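Local atomic coordinates of alpha-L-rhamnosidase (PDB entry 6GSZ), a protein that probably hydrolyses terminal non-reducing alpha-L-rhamnose residues from alpha-L-rhamnosides. Residues 109-114 against 182-187; 131-136 against 286-291; 149-152 against 156-159; 173-178 against 221-226. One frame throughout, in Å; residues are numbered along the deposited sequence.

Contact 1: residues 109-114 against 182-187; sequences DDWHDA and HEYNTY
One face of the Tyr184 ring receives the edge of the Trp111 indole, whose six-membered ring points its outer carbons at the phenol. The pair is a clear edge-to-face (T-shaped) stack, with ring centroids 5.1 Å apart and planes at 77°. Trp111 CZ2 leads the approach, 3.7 Å from Tyr184 CG, and it stands over the face, displaced from the centre toward the rim. Beside it, Trp111 CH2 lies 3.8 Å from Tyr184 CD2, and both indole carbons also brush the tyrosine CB. A chi1 of 72° directs the Tyr184 ring to the indole, and chi2 near -84° turns its face to it. The union is small and wholly apolar, an example of two loosely spaced backbones joined by a single aromatic pair, the nearest CA atoms, those of Trp111 and Tyr184, being 11.4 Å apart. The far end of the phenol is held separately, its OH bonded to Leu105 N. Trp111 closes a short 3-10 turn, and a type II' beta turn leads on to Ala114. The Trp111 indole packs on Leu230 and Leu232, so loop 109-114 lies against strands 228-237 and 182-188, which flank strand 144-154 in one sheet.

Contact 2: residues 131-136 against 286-291; sequences PIQFRK and TGWLGT
Arg135 lays its aliphatic chain across the six-membered ring of Trp288, with CD carrying most of the overlap. The CD methylene sits 3.7 Å from the ring centroid and 20° off the normal, a CH-pi contact over the face; Arg135 CD and Trp288 CZ3 are 3.5 Å apart. The chain bends at chi3 (-56°) and carries the guanidinium well above the ring, its plane nearly perpendicular to the indole, leaving at most a weak cation-pi attraction. The charged end looks elsewhere, NE to the carbonyl of Trp278 and NH1 to the carboxylate of Glu137. Gln133, two residues back along the same strand, reaches the outer part of the indole with an extended chain: its NE2 is 3.7 Å from Trp288 CH2, the approach being oblique although amide and ring planes are only 16° apart. Between these two, Phe134 presents its ring edge to a methyl, Phe134 CD1 and Thr291 CG2 being 4.0 Å apart. The indole is further fixed by its NE1, bonded to Gln275 OE1, and by Phe283, which meets it at a steep angle. Strand 132-140, here running between strands 196-205 and 252-254, is thereby overlaid by the loop entering strand 291-294, with Trp288 also touching Ser254 of the outermost strand.

Contact 3: residues 149-152 against 156-159; sequences LYIT and LYEA. With CA (calcium ion), chain B.
Although only three residues separate them, strands 149-152 and 156-159 share no backbone ladder; they face one another through side chains alone. This is a beta arch: the chain leaves one sheet and enters the other of a beta sandwich, consistent with the galactose-binding-like fold expected of this domain. The strand segments approach to 8.0 Å between axes at 149°, too far apart for a hydrogen-bonded pair. Ile151 and Tyr157 form the centre. Ile151 CG1 stands over the middle of the phenol ring, 4.0 Å from its centroid and 10° off the normal, a well-aimed CH-pi contact. CG1 lies anti to the backbone N (chi1 -179°), which puts this branch over the ring and lets the chain run on to CD1, 3.8 Å from Tyr157 CD2. The same methyl also touches Ala159 CB at 4.0 Å, and Leu149 CD2 adds a looser contact with that alanine. Val202 of strand 196-205 widens the same apolar layer. Glu158, between Tyr157 and Ala159, points the other way, out of the sandwich to a calcium ion also bound by Ser392 and two waters. Its carboxylate grips through one oxygen, OE1 at 2.3 Å from the calcium, while OE2 stays 3.4 Å from that ion and pairs with Arg165.

Contact 4: residues 173-178 against 221-226; sequences PGWQSY and NIYGDT. With MAN (alpha-D-mannopyranose), chain C.
Tyr223 carries the meeting with 173-178, and its surroundings are best followed from Asn221 onward. Asn221 contributes its backbone: the carbonyl O accepts a hydrogen bond from O6 of a mannose at 2.8 Å, so the segment begins against a glycan. Ile222 then backs the next residue, its CG2 lying toward the rim of one face of the Tyr223 ring. The opposite face of that ring is taken by Tyr178, whose CD2 hangs over the ring centre and comes within 3.6 Å of Tyr223 CG. Here the rings are almost perpendicular, their centroids 4.8 Å apart, a T-shaped stack with Tyr178 giving the edge. Tyr223 also reaches Trp175: the indole NE1 donates to Tyr223 OH over 3.2 Å, at an N-H...O angle of 156°, with the acceptor close to the indole plane. The Trp175 CG lies anti to the backbone N (chi1 -168°), and chi2 near 7° turns the NE1 edge of the indole to the phenol. On the facing loop the Tyr178 ring is itself steadied, its OH donating to Gly174 O at 2.6 Å and its face lying over Gln176 O, while Trp175 stacks with Trp208 of helix 207-210. The result is an aromatic cluster of Trp175, Tyr178 and Tyr223, which clasps two irregular loops of the N-terminal rhamnosidase domain close to a mannose of an attached glycan.

How the contacts relate
Contacts 1 and 3 share a sheet, since strands 182-188 and 144-154 are neighbours, and their centres lie about 10 Å apart. They join through Tyr157 OH, 2.6 Å from Asn185 OD1 and 2.7 Å from Tyr187 OH, both probable hydrogen bonds. Contact 4 connects to contact 1 where Glu183 N meets Gln176 OE1 at 2.9 Å, and to contact 3 where Pro173 packs on Thr152. Contact 2 stands apart, nearest atoms about 7 Å from contacts 3 and 4, but strands 132-140 and 156-161 share a sheet. Contact 3 holds the calcium ligand Glu158, its side chain about 9 Å from that of Gln133; contact 4 meets the mannose through Asn221; contact 1 lies away from known sites.

Contact 1: residues 109-114 against 182-187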
loop_
_atom_site.group_PDB
_atom_site.type_symbol
_atom_site.label_atom_id
_atom_site.label_comp_id
_atom_site.label_asym_id
_atom_site.label_seq_id
_atom_site.Cartn_x
_atom_site.Cartn_y
_atom_site.Cartn_z
ATOM N N ASP A 109 20.015 22.628 -9.001
ATOM C CA ASP A 109 21.436 22.805 -9.289
ATOM C C ASP A 109 22.208 21.510 -9.004
ATOM O O ASP A 109 23.239 21.270 -9.594
ATOM C CB ASP A 109 22.013 23.977 -8.492
ATOM C CG ASP A 109 21.709 25.339 -9.116
ATOM O OD1 ASP A 109 21.209 25.393 -10.276
ATOM O OD2 ASP A 109 21.972 26.332 -8.452
ATOM N N ASP A 110 21.734 20.706 -8.038
ATOM C CA ASP A 110 22.440 19.485 -7.668
ATOM C C ASP A 110 22.421 18.446 -8.804
ATOM O O ASP A 110 23.168 17.485 -8.760
ATOM C CB ASP A 110 21.839 18.868 -6.388
ATOM C CG ASP A 110 22.188 19.616 -5.113
ATOM O OD1 ASP A 110 23.291 20.229 -5.045
ATOM O OD2 ASP A 110 21.352 19.575 -4.213
ATOM N N TRP A 111 21.533 18.633 -9.794
ATOM C CA TRP A 111 21.500 17.766 -11.002
ATOM C C TRP A 111 22.566 18.133 -12.035
ATOM O O TRP A 111 22.669 17.436 -13.042
ATOM C CB TRP A 111 20.093 17.776 -11.631
ATOM C CG TRP A 111 19.066 17.038 -10.838
ATOM C CD1 TRP A 111 18.301 17.479 -9.798
ATOM C CD2 TRP A 111 18.786 15.633 -10.978
ATOM N NE1 TRP A 111 17.515 16.462 -9.337
ATOM C CE2 TRP A 111 17.821 15.301 -9.990
ATOM C CE3 TRP A 111 19.264 14.643 -11.846
ATOM C CZ2 TRP A 111 17.288 14.024 -9.896
ATOM C CZ3 TRP A 111 18.749 13.368 -11.721
ATOM C CH2 TRP A 111 17.806 13.064 -10.727
ATOM N N HIS A 112 23.313 19.218 -11.790
ATOM C CA HIS A 112 24.401 19.616 -12.660
ATOM C C HIS A 112 23.818 19.790 -14.069
ATOM O O HIS A 112 22.766 20.437 -14.268
ATOM C CB HIS A 112 25.577 18.641 -12.437
ATOM C CG HIS A 112 26.286 18.904 -11.139
ATOM N ND1 HIS A 112 27.532 19.497 -11.083
ATOM C CD2 HIS A 112 25.939 18.664 -9.844
ATOM C CE1 HIS A 112 27.903 19.641 -9.816
ATOM N NE2 HIS A 112 26.937 19.151 -9.029
ATOM N N ASP A 113 24.424 19.217 -15.069
ATOM C CA ASP A 113 23.902 19.551 -16.421
ATOM C C ASP A 113 22.941 18.463 -16.929
ATOM O O ASP A 113 22.627 18.401 -18.093
ATOM C CB ASP A 113 25.023 19.857 -17.423
ATOM C CG ASP A 113 26.166 18.857 -17.462
ATOM O OD1 ASP A 113 26.358 18.147 -16.451
ATOM O OD2 ASP A 113 26.880 18.814 -18.507
ATOM N N ALA A 114 22.445 17.611 -16.053
ATOM C CA ALA A 114 21.533 16.540 -16.482
ATOM C C ALA A 114 20.211 17.157 -16.919
ATOM O O ALA A 114 19.652 18.032 -16.235
ATOM C CB ALA A 114 21.339 15.525 -15.415
ATOM N N HIS A 182 7.433 14.257 -8.686
ATOM C CA HIS A 182 7.923 13.198 -9.573
ATOM C C HIS A 182 9.128 12.555 -8.893
ATOM O O HIS A 182 10.139 13.220 -8.651
ATOM C CB HIS A 182 8.260 13.787 -10.932
ATOM C CG HIS A 182 8.549 12.836 -12.045
ATOM N ND1 HIS A 182 8.103 13.079 -13.331
ATOM C CD2 HIS A 182 9.215 11.664 -12.059
ATOM C CE1 HIS A 182 8.490 12.068 -14.088
ATOM N NE2 HIS A 182 9.213 11.212 -13.364
ATOM N N GLU A 183 8.970 11.280 -8.500
ATOM C CA GLU A 183 10.036 10.651 -7.702
ATOM C C GLU A 183 11.216 10.290 -8.590
ATOM O O GLU A 183 11.041 9.968 -9.801
ATOM C CB GLU A 183 9.593 9.389 -6.951
ATOM C CG GLU A 183 8.746 9.723 -5.729
ATOM C CD GLU A 183 8.181 8.532 -4.997
ATOM O OE1 GLU A 183 8.682 7.402 -5.180
ATOM O OE2 GLU A 183 7.254 8.740 -4.158
ATOM N N TYR A 184 12.422 10.396 -8.036
ATOM C CA TYR A 184 13.625 9.887 -8.668
ATOM C C TYR A 184 14.323 8.962 -7.678
ATOM O O TYR A 184 14.123 9.073 -6.441
ATOM C CB TYR A 184 14.611 10.977 -9.131
ATOM C CG TYR A 184 15.301 11.637 -7.969
ATOM C CD1 TYR A 184 14.716 12.678 -7.277
ATOM C CD2 TYR A 184 16.560 11.230 -7.602
ATOM C CE1 TYR A 184 15.336 13.203 -6.148
ATOM C CE2 TYR A 184 17.192 11.755 -6.489
ATOM C CZ TYR A 184 16.584 12.759 -5.773
ATOM O OH TYR A 184 17.250 13.258 -4.683
ATOM N N ASN A 185 15.103 8.024 -8.169
ATOM C CA ASN A 185 15.755 6.996 -7.388
ATOM C C ASN A 185 17.259 7.192 -7.312
ATOM O O ASN A 185 17.859 7.741 -8.233
ATOM C CB ASN A 185 15.382 5.595 -7.840
ATOM C CG ASN A 185 13.882 5.432 -7.925
ATOM O OD1 ASN A 185 13.320 5.111 -8.992
ATOM N ND2 ASN A 185 13.199 5.704 -6.821
ATOM N N THR A 186 17.860 6.703 -6.236
ATOM C CA THR A 186 19.276 6.776 -5.994
ATOM C C THR A 186 19.828 5.365 -5.786
ATOM O O THR A 186 19.278 4.574 -4.982
ATOM C CB THR A 186 19.575 7.630 -4.756
ATOM O OG1 THR A 186 19.031 8.934 -4.936
ATOM C CG2 THR A 186 21.074 7.737 -4.531
ATOM N N TYR A 187 20.939 5.045 -6.472
ATOM C CA TYR A 187 21.563 3.739 -6.362
ATOM C C TYR A 187 23.060 3.908 -6.097
ATOM O O TYR A 187 23.725 4.779 -6.688
ATOM C CB TYR A 187 21.389 2.964 -7.664
ATOM C CG TYR A 187 19.947 2.748 -8.044
ATOM C CD1 TYR A 187 19.195 1.717 -7.484
ATOM C CD2 TYR A 187 19.316 3.565 -8.975
ATOM C CE1 TYR A 187 17.858 1.519 -7.813
ATOM C CE2 TYR A 187 18.000 3.337 -9.354
ATOM C CZ TYR A 187 17.260 2.298 -8.808
ATOM O OH TYR A 187 15.979 2.054 -9.205
#

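Contact 2: residues 131-136 against 286-291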
loop_
_atom_site.group_PDB
_atom_site.type_symbol
_atom_site.label_atom_id
_atom_site.label_comp_id
_atom_site.label_asym_id
_atom_site.label_seq_id
_atom_site.Cartn_x
_atom_site.Cartn_y
_atom_site.Cartn_z
ATOM N N PRO A 131 9.073 0.932 -26.274
ATOM C CA PRO A 131 10.154 1.376 -25.404
ATOM C C PRO A 131 11.398 1.800 -26.178
ATOM O O PRO A 131 11.672 1.273 -27.301
ATOM C CB PRO A 131 10.413 0.141 -24.538
ATOM C CG PRO A 131 9.038 -0.471 -24.444
ATOM C CD PRO A 131 8.532 -0.381 -25.860
ATOM N N ILE A 132 12.147 2.732 -25.606
ATOM C CA ILE A 132 13.352 3.268 -26.187
ATOM C C ILE A 132 14.550 2.905 -25.317
ATOM O O ILE A 132 14.472 3.055 -24.078
ATOM C CB ILE A 132 13.246 4.787 -26.362
ATOM C CG1 ILE A 132 12.106 5.140 -27.321
ATOM C CG2 ILE A 132 14.595 5.366 -26.723
ATOM C CD1 ILE A 132 12.342 4.772 -28.734
ATOM N N GLN A 133 15.621 2.411 -25.924
ATOM C CA GLN A 133 16.898 2.197 -25.326
ATOM C C GLN A 133 17.724 3.466 -25.487
ATOM O O GLN A 133 17.835 3.980 -26.592
ATOM C CB GLN A 133 17.611 0.998 -25.948
ATOM C CG GLN A 133 16.870 -0.329 -25.774
ATOM C CD GLN A 133 17.472 -1.483 -26.541
ATOM O OE1 GLN A 133 17.372 -2.623 -26.137
ATOM N NE2 GLN A 133 18.029 -1.228 -27.725
ATOM N N PHE A 134 18.369 3.910 -24.416
ATOM C CA PHE A 134 19.249 5.046 -24.388
ATOM C C PHE A 134 20.612 4.569 -23.913
ATOM O O PHE A 134 20.689 3.773 -22.990
ATOM C CB PHE A 134 18.764 6.079 -23.377
ATOM C CG PHE A 134 17.456 6.749 -23.713
ATOM C CD1 PHE A 134 17.427 7.925 -24.441
ATOM C CD2 PHE A 134 16.246 6.243 -23.258
ATOM C CE1 PHE A 134 16.228 8.547 -24.769
ATOM C CE2 PHE A 134 15.039 6.861 -23.579
ATOM C CZ PHE A 134 15.030 8.033 -24.311
ATOM N N ARG A 135 21.694 5.041 -24.558
ATOM C CA ARG A 135 22.990 4.599 -24.118
ATOM C C ARG A 135 24.029 5.729 -24.181
ATOM O O ARG A 135 23.938 6.667 -24.962
ATOM C CB ARG A 135 23.496 3.394 -24.918
ATOM C CG ARG A 135 24.033 3.704 -26.305
ATOM C CD ARG A 135 24.406 2.440 -27.082
ATOM N NE ARG A 135 25.352 1.581 -26.407
ATOM C CZ ARG A 135 26.668 1.724 -26.360
ATOM N NH1 ARG A 135 27.267 2.673 -27.085
ATOM N NH2 ARG A 135 27.376 0.862 -25.625
ATOM N N LYS A 136 25.045 5.558 -23.339
ATOM C CA LYS A 136 26.176 6.479 -23.200
ATOM C C LYS A 136 27.406 5.680 -22.757
ATOM O O LYS A 136 27.320 4.816 -21.882
ATOM C CB LYS A 136 25.797 7.547 -22.162
ATOM C CG LYS A 136 26.906 8.496 -21.727
ATOM C CD LYS A 136 27.326 9.490 -22.740
ATOM C CE LYS A 136 28.099 10.640 -22.126
ATOM N NZ LYS A 136 28.595 11.585 -23.145
ATOM N N THR A 286 26.087 1.557 -34.845
ATOM C CA THR A 286 25.615 1.856 -36.157
ATOM C C THR A 286 24.110 1.671 -36.196
ATOM O O THR A 286 23.550 0.654 -35.697
ATOM C CB THR A 286 26.255 0.963 -37.224
ATOM O OG1 THR A 286 27.630 1.336 -37.082
ATOM C CG2 THR A 286 25.709 1.172 -38.629
ATOM N N GLY A 287 23.458 2.667 -36.768
ATOM C CA GLY A 287 22.035 2.607 -36.891
ATOM C C GLY A 287 21.309 3.192 -35.701
ATOM O O GLY A 287 20.109 3.405 -35.822
ATOM N N TRP A 288 22.007 3.462 -34.587
ATOM C CA TRP A 288 21.379 4.159 -33.482
ATOM C C TRP A 288 21.184 5.625 -33.864
ATOM O O TRP A 288 21.940 6.211 -34.664
ATOM C CB TRP A 288 22.148 3.982 -32.164
ATOM C CG TRP A 288 22.002 2.627 -31.553
ATOM C CD1 TRP A 288 22.102 1.420 -32.162
ATOM C CD2 TRP A 288 21.637 2.327 -30.186
ATOM N NE1 TRP A 288 21.849 0.389 -31.306
ATOM C CE2 TRP A 288 21.548 0.917 -30.084
ATOM C CE3 TRP A 288 21.340 3.082 -29.039
ATOM C CZ2 TRP A 288 21.199 0.273 -28.889
ATOM C CZ3 TRP A 288 20.977 2.447 -27.875
ATOM C CH2 TRP A 288 20.914 1.058 -27.801
ATOM N N LEU A 289 20.144 6.199 -33.302
ATOM C CA LEU A 289 19.754 7.570 -33.539
ATOM C C LEU A 289 20.333 8.478 -32.466
ATOM O O LEU A 289 20.746 8.008 -31.395
ATOM C CB LEU A 289 18.227 7.648 -33.537
ATOM C CG LEU A 289 17.523 6.744 -34.531
ATOM C CD1 LEU A 289 16.023 6.911 -34.435
ATOM C CD2 LEU A 289 18.000 7.005 -35.945
ATOM N N GLY A 290 20.202 9.787 -32.704
ATOM C CA GLY A 290 20.519 10.745 -31.678
ATOM C C GLY A 290 19.432 10.871 -30.620
ATOM O O GLY A 290 18.426 10.128 -30.608
ATOM N N THR A 291 19.678 11.862 -29.766
ATOM C CA THR A 291 18.790 12.227 -28.667
ATOM C C THR A 291 18.714 13.754 -28.600
ATOM O O THR A 291 19.569 14.455 -29.165
ATOM C CB THR A 291 19.235 11.637 -27.311
ATOM O OG1 THR A 291 20.555 12.103 -26.995
ATOM C CG2 THR A 291 19.191 10.124 -27.268
#

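Contact 3: residues 149-152 against 156-159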
loop_
_atom_site.group_PDB
_atom_site.type_symbol
_atom_site.label_atom_id
_atom_site.label_comp_id
_atom_site.label_asym_id
_atom_site.label_seq_id
_atom_site.Cartn_x
_atom_site.Cartn_y
_atom_site.Cartn_z
ATOM N N LEU A 149 24.104 6.653 -8.930
ATOM C CA LEU A 149 23.237 6.941 -10.075
ATOM C C LEU A 149 21.938 7.519 -9.534
ATOM O O LEU A 149 21.304 6.882 -8.661
ATOM C CB LEU A 149 22.935 5.689 -10.894
ATOM C CG LEU A 149 22.071 5.948 -12.124
ATOM C CD1 LEU A 149 22.806 6.804 -13.161
ATOM C CD2 LEU A 149 21.634 4.643 -12.745
ATOM N N TYR A 150 21.568 8.693 -10.033
ATOM C CA TYR A 150 20.326 9.362 -9.731
ATOM C C TYR A 150 19.486 9.345 -10.999
ATOM O O TYR A 150 20.008 9.720 -12.079
ATOM C CB TYR A 150 20.609 10.792 -9.315
ATOM C CG TYR A 150 21.548 10.897 -8.153
ATOM C CD1 TYR A 150 21.088 10.703 -6.866
ATOM C CD2 TYR A 150 22.886 11.213 -8.301
ATOM C CE1 TYR A 150 21.932 10.836 -5.775
ATOM C CE2 TYR A 150 23.727 11.363 -7.207
ATOM C CZ TYR A 150 23.248 11.168 -5.924
ATOM O OH TYR A 150 24.134 11.342 -4.877
ATOM N N ILE A 151 18.260 8.815 -10.964
ATOM C CA ILE A 151 17.590 8.513 -12.218
ATOM C C ILE A 151 16.084 8.516 -12.052
ATOM O O ILE A 151 15.548 8.057 -11.027
ATOM C CB ILE A 151 18.108 7.165 -12.749
ATOM C CG1 ILE A 151 17.455 6.787 -14.080
ATOM C CG2 ILE A 151 18.000 6.060 -11.718
ATOM C CD1 ILE A 151 18.198 5.710 -14.860
ATOM N N THR A 152 15.400 8.991 -13.079
ATOM C CA THR A 152 13.985 8.817 -13.219
ATOM C C THR A 152 13.621 8.805 -14.696
ATOM O O THR A 152 14.466 8.962 -15.566
ATOM C CB THR A 152 13.177 9.884 -12.469
ATOM O OG1 THR A 152 11.823 9.446 -12.361
ATOM C CG2 THR A 152 13.220 11.255 -13.100
ATOM N N LEU A 156 8.710 4.698 -17.306
ATOM C CA LEU A 156 9.335 3.769 -16.353
ATOM C C LEU A 156 10.696 3.387 -16.901
ATOM O O LEU A 156 10.859 3.379 -18.151
ATOM C CB LEU A 156 8.462 2.531 -16.194
ATOM C CG LEU A 156 7.052 2.775 -15.633
ATOM C CD1 LEU A 156 6.191 1.492 -15.712
ATOM C CD2 LEU A 156 7.069 3.343 -14.205
ATOM N N TYR A 157 11.660 3.045 -16.070
ATOM C CA TYR A 157 13.001 2.768 -16.546
ATOM C C TYR A 157 13.552 1.469 -15.966
ATOM O O TYR A 157 13.230 1.052 -14.841
ATOM C CB TYR A 157 13.983 3.925 -16.286
ATOM C CG TYR A 157 14.276 4.057 -14.825
ATOM C CD1 TYR A 157 13.476 4.823 -13.994
ATOM C CD2 TYR A 157 15.340 3.343 -14.249
ATOM C CE1 TYR A 157 13.717 4.874 -12.627
ATOM C CE2 TYR A 157 15.562 3.365 -12.880
ATOM C CZ TYR A 157 14.745 4.129 -12.080
ATOM O OH TYR A 157 14.963 4.074 -10.725
ATOM N N GLU A 158 14.505 0.887 -16.692
ATOM C CA GLU A 158 15.380 -0.167 -16.218
ATOM C C GLU A 158 16.786 0.176 -16.694
ATOM O O GLU A 158 17.010 0.242 -17.915
ATOM C CB GLU A 158 14.991 -1.533 -16.763
ATOM C CG GLU A 158 15.861 -2.662 -16.300
ATOM C CD GLU A 158 15.281 -4.043 -16.620
ATOM O OE1 GLU A 158 14.261 -4.127 -17.350
ATOM O OE2 GLU A 158 15.819 -5.024 -16.115
ATOM N N ALA A 159 17.729 0.386 -15.787
ATOM C CA ALA A 159 19.092 0.783 -16.085
ATOM C C ALA A 159 20.076 -0.367 -15.889
ATOM O O ALA A 159 19.907 -1.233 -15.033
ATOM C CB ALA A 159 19.529 1.955 -15.239
HETATM CA CA CA B . 12.951 -6.032 -17.544
HETATM O O HOH W 1 14.337 -6.395 -18.953
HETATM O O HOH W 2 12.769 -8.250 -17.378
#

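Contact 4: residues 173-178 against 221-226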
loop_
_atom_site.group_PDB
_atom_site.type_symbol
_atom_site.label_atom_id
_atom_site.label_comp_id
_atom_site.label_asym_id
_atom_site.label_seq_id
_atom_site.Cartn_x
_atom_site.Cartn_y
_atom_site.Cartn_z
ATOM N N PRO A 173 9.834 4.840 -11.808
ATOM C CA PRO A 173 9.750 5.247 -10.398
ATOM C C PRO A 173 8.391 5.115 -9.733
ATOM O O PRO A 173 8.247 5.552 -8.584
ATOM C CB PRO A 173 10.140 6.742 -10.514
ATOM C CG PRO A 173 9.467 7.173 -11.803
ATOM C CD PRO A 173 9.747 5.997 -12.696
ATOM N N GLY A 174 7.426 4.471 -10.383
ATOM C CA GLY A 174 6.103 4.318 -9.802
ATOM C C GLY A 174 5.183 5.438 -10.277
ATOM O O GLY A 174 5.555 6.206 -11.202
ATOM N N TRP A 175 3.990 5.516 -9.706
ATOM C CA TRP A 175 2.960 6.433 -10.127
ATOM C C TRP A 175 2.752 7.554 -9.103
ATOM O O TRP A 175 2.140 7.319 -8.044
ATOM C CB TRP A 175 1.642 5.720 -10.425
ATOM C CG TRP A 175 0.646 6.589 -11.123
ATOM C CD1 TRP A 175 0.840 7.846 -11.622
ATOM C CD2 TRP A 175 -0.720 6.254 -11.409
ATOM N NE1 TRP A 175 -0.301 8.302 -12.235
ATOM C CE2 TRP A 175 -1.276 7.350 -12.112
ATOM C CE3 TRP A 175 -1.512 5.132 -11.158
ATOM C CZ2 TRP A 175 -2.579 7.338 -12.585
ATOM C CZ3 TRP A 175 -2.815 5.129 -11.597
ATOM C CH2 TRP A 175 -3.329 6.211 -12.330
ATOM N N GLN A 176 3.292 8.743 -9.382
ATOM C CA GLN A 176 3.042 9.966 -8.610
ATOM C C GLN A 176 2.072 10.842 -9.420
ATOM O O GLN A 176 1.933 10.659 -10.640
ATOM C CB GLN A 176 4.344 10.714 -8.288
ATOM C CG GLN A 176 5.309 9.877 -7.437
ATOM C CD GLN A 176 6.228 8.981 -8.248
ATOM O OE1 GLN A 176 6.885 9.453 -9.206
ATOM N NE2 GLN A 176 6.354 7.698 -7.905
ATOM N N SER A 177 1.559 11.886 -8.786
ATOM C CA SER A 177 0.872 12.975 -9.447
ATOM C C SER A 177 2.000 13.813 -10.059
ATOM O O SER A 177 2.381 14.852 -9.541
ATOM C CB SER A 177 0.010 13.767 -8.490
ATOM O OG SER A 177 -1.062 12.963 -8.000
ATOM N N TYR A 178 2.464 13.359 -11.245
ATOM C CA TYR A 178 3.775 13.780 -11.770
ATOM C C TYR A 178 3.854 15.282 -12.037
ATOM O O TYR A 178 4.966 15.831 -11.978
ATOM C CB TYR A 178 4.087 13.086 -13.091
ATOM C CG TYR A 178 4.135 11.590 -13.034
ATOM C CD1 TYR A 178 5.117 10.912 -12.325
ATOM C CD2 TYR A 178 3.218 10.821 -13.733
ATOM C CE1 TYR A 178 5.220 9.531 -12.370
ATOM C CE2 TYR A 178 3.288 9.444 -13.781
ATOM C CZ TYR A 178 4.283 8.778 -13.085
ATOM O OH TYR A 178 4.351 7.404 -13.169
ATOM N N ASN A 221 -1.195 9.291 -23.052
ATOM C CA ASN A 221 -0.435 10.552 -23.100
ATOM C C ASN A 221 -0.951 11.554 -22.069
ATOM O O ASN A 221 -1.034 12.764 -22.339
ATOM C CB ASN A 221 -0.434 11.144 -24.517
ATOM C CG ASN A 221 0.185 10.198 -25.509
ATOM O OD1 ASN A 221 1.215 9.601 -25.204
ATOM N ND2 ASN A 221 -0.408 10.102 -26.704
ATOM N N ILE A 222 -1.247 11.054 -20.851
ATOM C CA ILE A 222 -1.917 11.901 -19.870
ATOM C C ILE A 222 -0.961 13.009 -19.371
ATOM O O ILE A 222 -1.359 14.190 -19.216
ATOM C CB ILE A 222 -2.471 11.059 -18.699
ATOM C CG1 ILE A 222 -3.612 10.165 -19.210
ATOM C CG2 ILE A 222 -2.958 11.940 -17.564
ATOM C CD1 ILE A 222 -4.089 9.114 -18.223
ATOM N N TYR A 223 0.280 12.619 -19.077
ATOM C CA TYR A 223 1.263 13.530 -18.488
ATOM C C TYR A 223 2.229 14.108 -19.526
ATOM O O TYR A 223 2.841 15.162 -19.323
ATOM C CB TYR A 223 2.046 12.843 -17.371
ATOM C CG TYR A 223 1.155 12.421 -16.239
ATOM C CD1 TYR A 223 0.850 13.308 -15.214
ATOM C CD2 TYR A 223 0.581 11.160 -16.194
ATOM C CE1 TYR A 223 0.035 12.934 -14.158
ATOM C CE2 TYR A 223 -0.253 10.790 -15.143
ATOM C CZ TYR A 223 -0.527 11.679 -14.123
ATOM O OH TYR A 223 -1.301 11.268 -13.054
ATOM N N GLY A 224 2.336 13.435 -20.674
ATOM C CA GLY A 224 3.225 13.770 -21.793
ATOM C C GLY A 224 3.015 12.717 -22.842
ATOM O O GLY A 224 2.360 11.729 -22.623
ATOM N N ASP A 225 3.599 12.952 -24.026
ATOM C CA ASP A 225 3.386 12.036 -25.147
ATOM C C ASP A 225 4.689 11.429 -25.629
ATOM O O ASP A 225 4.671 10.775 -26.696
ATOM C CB ASP A 225 2.674 12.723 -26.311
ATOM C CG ASP A 225 3.443 13.816 -27.013
ATOM O OD1 ASP A 225 4.573 14.125 -26.617
ATOM O OD2 ASP A 225 2.905 14.281 -28.032
ATOM N N THR A 226 5.800 11.647 -24.927
ATOM C CA THR A 226 7.143 11.273 -25.399
ATOM C C THR A 226 7.931 10.587 -24.264
ATOM O O THR A 226 7.988 11.098 -23.141
ATOM C CB THR A 226 7.888 12.491 -25.954
ATOM O OG1 THR A 226 7.116 13.057 -27.013
ATOM C CG2 THR A 226 9.255 12.103 -26.498
HETATM C C1 MAN C . -6.594 15.055 -25.324
HETATM C C2 MAN C . -7.130 13.652 -25.588
HETATM C C3 MAN C . -6.919 12.753 -24.374
HETATM C C4 MAN C . -5.441 12.816 -23.928
HETATM C C5 MAN C . -5.041 14.279 -23.671
HETATM C C6 MAN C . -3.602 14.329 -23.133
HETATM O O2 MAN C . -6.474 13.098 -26.729
HETATM O O3 MAN C . -7.337 11.446 -24.699
HETATM O O4 MAN C . -5.183 12.160 -22.686
HETATM O O5 MAN C . -5.233 15.034 -24.882
HETATM O O6 MAN C . -2.840 13.847 -24.223
#